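Local coordinates for triosephosphate isomerase (Toxoplasma gondii, PDB 5UPR), which probably catalyses the interconversion of D-glyceraldehyde 3-phosphate and dihydroxyacetone phosphate in glycolysis and gluconeogenesis, working as a homodimer, at residues 117-120 against 121-125; 167-170 against 171-174; 251-254 against 255-258. All blocks are in the same frame, centred on the assembly; numbering follows the deposited sequence.

Interaction 1. Residues 117-120 against 121-125; sequences NQVV and AKKVR. With SO4 (sulfate ion), chain F.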
loop_
_atom_site.group_PDB
_atom_site.type_symbol
_atom_site.label_atom_id
_atom_site.label_comp_id
_atom_site.label_asym_id
_atom_site.label_seq_id
_atom_site.Cartn_x
_atom_site.Cartn_y
_atom_site.Cartn_z
ATOM N N ASN A 117 -4.608 4.105 17.187
ATOM C CA ASN A 117 -3.702 5.182 17.571
ATOM C C ASN A 117 -2.297 4.646 17.689
ATOM O O ASN A 117 -1.368 5.316 17.263
ATOM C CB ASN A 117 -4.105 5.766 18.933
ATOM C CG ASN A 117 -5.377 6.602 18.847
ATOM O OD1 ASN A 117 -5.867 6.919 17.753
ATOM N ND2 ASN A 117 -5.923 6.942 20.032
ATOM N N GLN A 118 -2.155 3.462 18.287
ATOM C CA GLN A 118 -0.836 2.848 18.519
ATOM C C GLN A 118 -0.112 2.434 17.218
ATOM O O GLN A 118 1.074 2.637 17.062
ATOM C CB GLN A 118 -0.970 1.624 19.481
ATOM C CG GLN A 118 -1.350 2.076 20.934
ATOM C CD GLN A 118 -2.775 2.701 21.107
ATOM O OE1 GLN A 118 -3.792 2.297 20.431
ATOM N NE2 GLN A 118 -2.869 3.713 22.048
ATOM N N VAL A 119 -0.867 1.872 16.272
ATOM C CA VAL A 119 -0.317 1.498 14.955
ATOM C C VAL A 119 0.127 2.712 14.157
ATOM O O VAL A 119 1.256 2.716 13.569
ATOM C CB VAL A 119 -1.303 0.602 14.182
ATOM C CG1 VAL A 119 -0.915 0.488 12.709
ATOM C CG2 VAL A 119 -1.412 -0.764 14.860
ATOM N N VAL A 120 -0.697 3.770 14.184
ATOM C CA VAL A 120 -0.297 5.016 13.509
ATOM C C VAL A 120 1.012 5.524 14.113
ATOM O O VAL A 120 1.939 5.943 13.389
ATOM C CB VAL A 120 -1.421 6.091 13.572
ATOM C CG1 VAL A 120 -0.887 7.438 13.071
ATOM C CG2 VAL A 120 -2.681 5.644 12.830
ATOM N N ALA A 121 1.077 5.516 15.452
ATOM C CA ALA A 121 2.271 6.005 16.131
ATOM C C ALA A 121 3.520 5.206 15.730
ATOM O O ALA A 121 4.620 5.788 15.522
ATOM C CB ALA A 121 2.046 5.935 17.619
ATOM N N LYS A 122 3.376 3.869 15.669
ATOM C CA LYS A 122 4.486 3.030 15.235
ATOM C C LYS A 122 4.927 3.366 13.810
ATOM O O LYS A 122 6.136 3.422 13.529
ATOM C CB LYS A 122 4.105 1.564 15.321
ATOM C CG LYS A 122 5.176 0.566 14.959
ATOM C CD LYS A 122 4.739 -0.861 15.290
ATOM C CE LYS A 122 5.873 -1.816 14.950
ATOM N NZ LYS A 122 6.899 -1.971 16.005
ATOM N N LYS A 123 3.956 3.618 12.906
ATOM C CA LYS A 123 4.324 4.039 11.552
ATOM C C LYS A 123 5.095 5.372 11.584
ATOM O O LYS A 123 6.074 5.530 10.835
ATOM C CB LYS A 123 3.117 4.156 10.655
ATOM C CG LYS A 123 2.407 2.877 10.327
ATOM C CD LYS A 123 1.163 3.015 9.447
ATOM C CE LYS A 123 0.737 1.667 9.001
ATOM N NZ LYS A 123 0.001 1.646 7.742
ATOM N N VAL A 124 4.638 6.312 12.408
ATOM C CA VAL A 124 5.267 7.648 12.470
ATOM C C VAL A 124 6.739 7.509 12.918
ATOM O O VAL A 124 7.657 8.059 12.281
ATOM C CB VAL A 124 4.514 8.648 13.365
ATOM C CG1 VAL A 124 5.288 9.966 13.472
ATOM C CG2 VAL A 124 3.106 8.941 12.836
ATOM N N ARG A 125 6.945 6.785 14.008
ATOM C CA ARG A 125 8.292 6.574 14.535
ATOM C C ARG A 125 9.230 5.946 13.486
ATOM O O ARG A 125 10.384 6.358 13.350
ATOM C CB ARG A 125 8.260 5.645 15.757
ATOM C CG ARG A 125 9.593 5.251 16.341
ATOM C CD ARG A 125 10.366 6.530 16.714
ATOM N NE ARG A 125 11.743 6.320 17.209
ATOM C CZ ARG A 125 12.148 6.213 18.468
ATOM N NH1 ARG A 125 11.319 6.371 19.506
ATOM N NH2 ARG A 125 13.400 5.889 18.693
HETATM S S SO4 F . 12.922 5.716 22.445
HETATM O O1 SO4 F . 12.732 7.015 21.757
HETATM O O2 SO4 F . 13.851 4.901 21.634
HETATM O O3 SO4 F . 13.552 6.023 23.751
HETATM O O4 SO4 F . 11.629 5.017 22.668
#
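Val119 and Lys123, one turn apart on helix 117-129, meet through the aliphatic part of a buried lysine: Val119 CG1 lies 4.2 Å from Lys123 CE. Lys123 CG stands anti to the carbonyl carbon (chi1 -67°), which lays its first methylenes against the Val119 carbonyl, CG 3.4 Å from Val119 O. The chain then runs extended away from the turn, and its NZ forms salt bridges with Asp71 and Glu115, two carboxylates that would favour the charged amine. The side chains of the next pair meet through methyls, with CG1 of Val120 4.3 Å from CG2 of Val124. Four successive i to i+4 bonds hold the backbone, from Ala121 N to Asn117 O through to Val124 N to Val120 O (2.9 Å). In the TIM barrel this helix belongs to the outer layer: Val120 and Val124 face Leu136 of strand 133-138, Val124, with Ala121, touches helix 150-164 as well, and Val119 and Lys122 pack on Gly110 of the second subunit. Arg125 bends at chi2 (57°) and presents the edge of its guanidinium to a sulfate, probably from the crystallisation liquor. Arg125 NH1 donates to sulfate O1 at 2.7 Å and its NH2 to sulfate O2 at 3.1 Å, with a weak third bond from NH2 to O1. NE of the same arginine is bound by Asn129 OD1, and NH1 also by Ala164 O.

Interaction 2. Residues 167-170 against 171-174; sequences EADA and WKSI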
loop_
_atom_site.group_PDB
_atom_site.type_symbol
_atom_site.label_atom_id
_atom_site.label_comp_id
_atom_site.label_asym_id
_atom_site.label_seq_id
_atom_site.Cartn_x
_atom_site.Cartn_y
_atom_site.Cartn_z
ATOM N N GLU A 167 11.178 11.902 21.805
ATOM C CA GLU A 167 12.218 12.919 21.597
ATOM C C GLU A 167 11.666 14.099 20.829
ATOM O O GLU A 167 11.200 13.932 19.690
ATOM C CB GLU A 167 13.410 12.358 20.814
ATOM C CG GLU A 167 14.743 12.778 21.379
ATOM C CD GLU A 167 15.818 12.968 20.323
ATOM O OE1 GLU A 167 15.589 12.692 19.103
ATOM O OE2 GLU A 167 16.883 13.439 20.776
ATOM N N ALA A 168 11.832 15.270 21.415
ATOM C CA ALA A 168 11.270 16.500 20.815
ATOM C C ALA A 168 11.918 16.832 19.458
ATOM O O ALA A 168 11.239 17.334 18.569
ATOM C CB ALA A 168 11.410 17.699 21.787
ATOM N N ASP A 169 13.215 16.543 19.301
ATOM C CA ASP A 169 13.898 16.897 18.049
ATOM C C ASP A 169 13.257 16.204 16.821
ATOM O O ASP A 169 13.273 16.779 15.728
ATOM C CB ASP A 169 15.388 16.481 18.078
ATOM C CG ASP A 169 16.161 16.956 16.811
ATOM O OD1 ASP A 169 16.151 18.204 16.577
ATOM O OD2 ASP A 169 16.705 16.103 16.028
ATOM N N ALA A 170 12.720 14.986 17.001
ATOM C CA ALA A 170 12.166 14.246 15.881
ATOM C C ALA A 170 10.936 14.951 15.259
ATOM O O ALA A 170 10.665 14.819 14.041
ATOM C CB ALA A 170 11.839 12.807 16.320
ATOM N N TRP A 171 10.220 15.697 16.118
ATOM C CA TRP A 171 9.022 16.391 15.729
ATOM C C TRP A 171 9.261 17.536 14.728
ATOM O O TRP A 171 8.269 18.052 14.150
ATOM C CB TRP A 171 8.267 16.931 16.965
ATOM C CG TRP A 171 7.581 15.834 17.711
ATOM C CD1 TRP A 171 8.174 14.877 18.438
ATOM C CD2 TRP A 171 6.181 15.597 17.780
ATOM N NE1 TRP A 171 7.222 14.047 18.961
ATOM C CE2 TRP A 171 5.992 14.466 18.575
ATOM C CE3 TRP A 171 5.075 16.222 17.224
ATOM C CZ2 TRP A 171 4.742 13.931 18.856
ATOM C CZ3 TRP A 171 3.805 15.740 17.530
ATOM C CH2 TRP A 171 3.649 14.567 18.294
ATOM N N LYS A 172 10.537 17.924 14.493
ATOM C CA LYS A 172 10.859 18.873 13.426
ATOM C C LYS A 172 10.300 18.538 12.058
ATOM O O LYS A 172 9.949 19.442 11.279
ATOM C CB LYS A 172 12.353 19.117 13.321
ATOM C CG LYS A 172 13.186 17.968 12.769
ATOM C CD LYS A 172 14.670 18.196 13.198
ATOM C CE LYS A 172 15.791 17.613 12.365
ATOM N NZ LYS A 172 15.455 16.218 12.153
ATOM N N SER A 173 10.182 17.255 11.757
ATOM C CA SER A 173 9.753 16.811 10.423
ATOM C C SER A 173 8.306 16.319 10.408
ATOM O O SER A 173 7.934 15.535 9.511
ATOM C CB SER A 173 10.687 15.682 10.020
ATOM O OG SER A 173 12.019 16.131 9.947
ATOM N N ILE A 174 7.495 16.749 11.378
ATOM C CA ILE A 174 6.046 16.518 11.412
ATOM C C ILE A 174 5.257 17.788 11.065
ATOM O O ILE A 174 5.611 18.861 11.488
ATOM C CB ILE A 174 5.607 16.015 12.793
ATOM C CG1 ILE A 174 6.098 14.553 12.980
ATOM C CG2 ILE A 174 4.118 16.083 13.014
ATOM C CD1 ILE A 174 5.856 14.017 14.342
#
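Trp171 N donates to Ala168 O at 3.1 Å, one of three i to i+3 backbone bonds that join 167-170 to 171-174. Lys172 N follows with a bond of 3.2 Å to Asp169 O, and Ser173 N with a weak one of 3.4 Å to Ala170 O. In the first two the donor stands well above the carbonyl plane, 55° out of it. Flanking these, Ala170 N is satisfied by Glu167 O, and Ile174 N by Trp171 O. Residues 169-172 thus form a short 3-10 segment within the link of the TIM barrel that brings the chain from helix 150-164 into strand 174-178. Ser173 already shares backbone bonds with Val134 of strand 133-138. The indole of Trp171 turns one edge back toward Glu167 O, which lies in the ring plane, 3.4 Å from CD1. Its NE1 is taken by Val165 O, and Trp205 and Leu206 of helix 192-209 touch the Trp171 side chain. Ile174 CD1 sits over one face of the Trp171 ring, 3.7 Å above the plane and toward the rim. On the outer side Lys172 places CG between its backbone N and carbonyl carbon (chi1 71°), and both CG and CD rest 3.2 Å from Asp169 O. CD also approaches Asp169 OD1, yet Lys172 NZ stays 4.1 Å from Asp169 OD2, beyond salt-bridge range.

Interaction 3. Residues 251-254 against 255-258; sequences TGDF and VSII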
loop_
_atom_site.group_PDB
_atom_site.type_symbol
_atom_site.label_atom_id
_atom_site.label_comp_id
_atom_site.label_asym_id
_atom_site.label_seq_id
_atom_site.Cartn_x
_atom_site.Cartn_y
_atom_site.Cartn_z
ATOM N N THR A 251 -8.055 18.584 -9.440
ATOM C CA THR A 251 -8.493 19.605 -10.429
ATOM C C THR A 251 -7.668 20.864 -10.314
ATOM O O THR A 251 -6.878 21.020 -9.394
ATOM C CB THR A 251 -9.977 19.998 -10.205
ATOM O OG1 THR A 251 -10.098 20.823 -9.030
ATOM C CG2 THR A 251 -10.843 18.733 -10.018
ATOM N N GLY A 252 -7.953 21.792 -11.196
ATOM C CA GLY A 252 -7.417 23.161 -11.207
ATOM C C GLY A 252 -7.688 23.948 -9.936
ATOM O O GLY A 252 -6.964 24.877 -9.647
ATOM N N ASP A 253 -8.700 23.560 -9.162
ATOM C CA ASP A 253 -9.032 24.205 -7.895
ATOM C C ASP A 253 -7.865 24.119 -6.921
ATOM O O ASP A 253 -7.706 24.980 -6.065
ATOM C CB ASP A 253 -10.328 23.616 -7.311
ATOM C CG ASP A 253 -10.922 24.498 -6.166
ATOM O OD1 ASP A 253 -11.000 25.720 -6.362
ATOM O OD2 ASP A 253 -11.361 24.017 -5.122
ATOM N N PHE A 254 -7.020 23.092 -7.053
ATOM C CA PHE A 254 -5.851 22.925 -6.199
ATOM C C PHE A 254 -4.955 24.132 -6.265
ATOM O O PHE A 254 -4.445 24.558 -5.234
ATOM C CB PHE A 254 -5.061 21.667 -6.601
ATOM C CG PHE A 254 -3.964 21.296 -5.650
ATOM C CD1 PHE A 254 -4.250 20.948 -4.324
ATOM C CD2 PHE A 254 -2.660 21.178 -6.105
ATOM C CE1 PHE A 254 -3.258 20.533 -3.475
ATOM C CE2 PHE A 254 -1.662 20.798 -5.266
ATOM C CZ PHE A 254 -1.941 20.460 -3.937
ATOM N N VAL A 255 -4.769 24.684 -7.462
ATOM C CA VAL A 255 -3.896 25.861 -7.613
ATOM C C VAL A 255 -4.509 27.098 -6.898
ATOM O O VAL A 255 -3.765 27.894 -6.310
ATOM C CB VAL A 255 -3.601 26.137 -9.101
ATOM C CG1 VAL A 255 -2.786 27.418 -9.292
ATOM C CG2 VAL A 255 -2.851 24.977 -9.722
ATOM N N SER A 256 -5.823 27.263 -6.942
ATOM C CA SER A 256 -6.473 28.325 -6.146
ATOM C C SER A 256 -6.250 28.155 -4.648
ATOM O O SER A 256 -6.137 29.144 -3.950
ATOM C CB SER A 256 -7.973 28.408 -6.361
ATOM O OG SER A 256 -8.296 28.291 -7.726
ATOM N N ILE A 257 -6.212 26.910 -4.152
ATOM C CA ILE A 257 -6.034 26.683 -2.719
ATOM C C ILE A 257 -4.616 27.047 -2.322
ATOM O O ILE A 257 -4.432 27.693 -1.306
ATOM C CB ILE A 257 -6.413 25.261 -2.294
ATOM C CG1 ILE A 257 -7.901 25.013 -2.502
ATOM C CG2 ILE A 257 -6.059 25.002 -0.819
ATOM C CD1 ILE A 257 -8.326 23.537 -2.568
ATOM N N ILE A 258 -3.628 26.676 -3.145
ATOM C CA ILE A 258 -2.235 27.051 -2.914
ATOM C C ILE A 258 -2.112 28.561 -2.814
ATOM O O ILE A 258 -1.503 29.089 -1.879
ATOM C CB ILE A 258 -1.277 26.530 -4.043
ATOM C CG1 ILE A 258 -1.173 25.006 -4.021
ATOM C CG2 ILE A 258 0.107 27.187 -3.958
ATOM C CD1 ILE A 258 -0.628 24.407 -5.320
HETATM O O HOH W 1 -10.375 27.421 -8.911
#
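Val255 sets its N against Gly252 O, a 3.1 Å bond whose donor lies above the carbonyl plane, as the chain winds into helix 253-260. Its CB also rests on that carbonyl. Just ahead, Thr251 caps the turn: OG1 accepts from Asp253 N at 3.1 Å. Ser256 comes next, its OG 4.0 Å from Asp253 OD1. One water spans that gap, donating to Asp253 OD1 and also bonding Ser256 OG, while the other carboxylate oxygen, OD2, is held by Gly228 N. This helix follows strand 242-245, the eighth of the TIM barrel, and packs against the outside of its wall. Ile257 N bonds to Asp253 O in the carbonyl plane, and a weak second bond runs to Phe254 O. The Ile257 side chain slants across that of Asp253, bringing CD1 to 4.0 Å from OD2, and packs against Phe243 and Val245. Ile258 N bonds to Phe254 O at an N-H...O angle of 164°. Its CG1, on the same side as its own backbone N, lies over one face of the Phe254 ring, and Ile258 CD1 comes to 3.8 Å from Phe254 CE2. With CG anti to its own N (chi1 -171°), Phe254 throws its ring toward the wall, where it meets Val12, Val44, Val46 and Val245; Ile258 shares the first two of these valines.

All three are contacts between near neighbours in the chain, mostly on the outer layer of one TIM barrel. Interaction 1 is mostly buried, on a regular helix whose i to i+4 bonds leave its side chains to meet strands, a neighbouring helix and the second subunit. Interaction 2 is a surface turn of i to i+3 bonds, with Trp171 as its buried member. Interaction 3, partly buried, mixes both patterns where a capped helix begins. Interactions 1 and 2 both adjoin strand 133-138 and touch, Val124 CG1 lying 4.2 Å from Ile174 CD1; interaction 3 lies on the opposite side of the chain's centre. Lys123 is buried with acidic partners, whereas Asp169 and Lys172 are exposed.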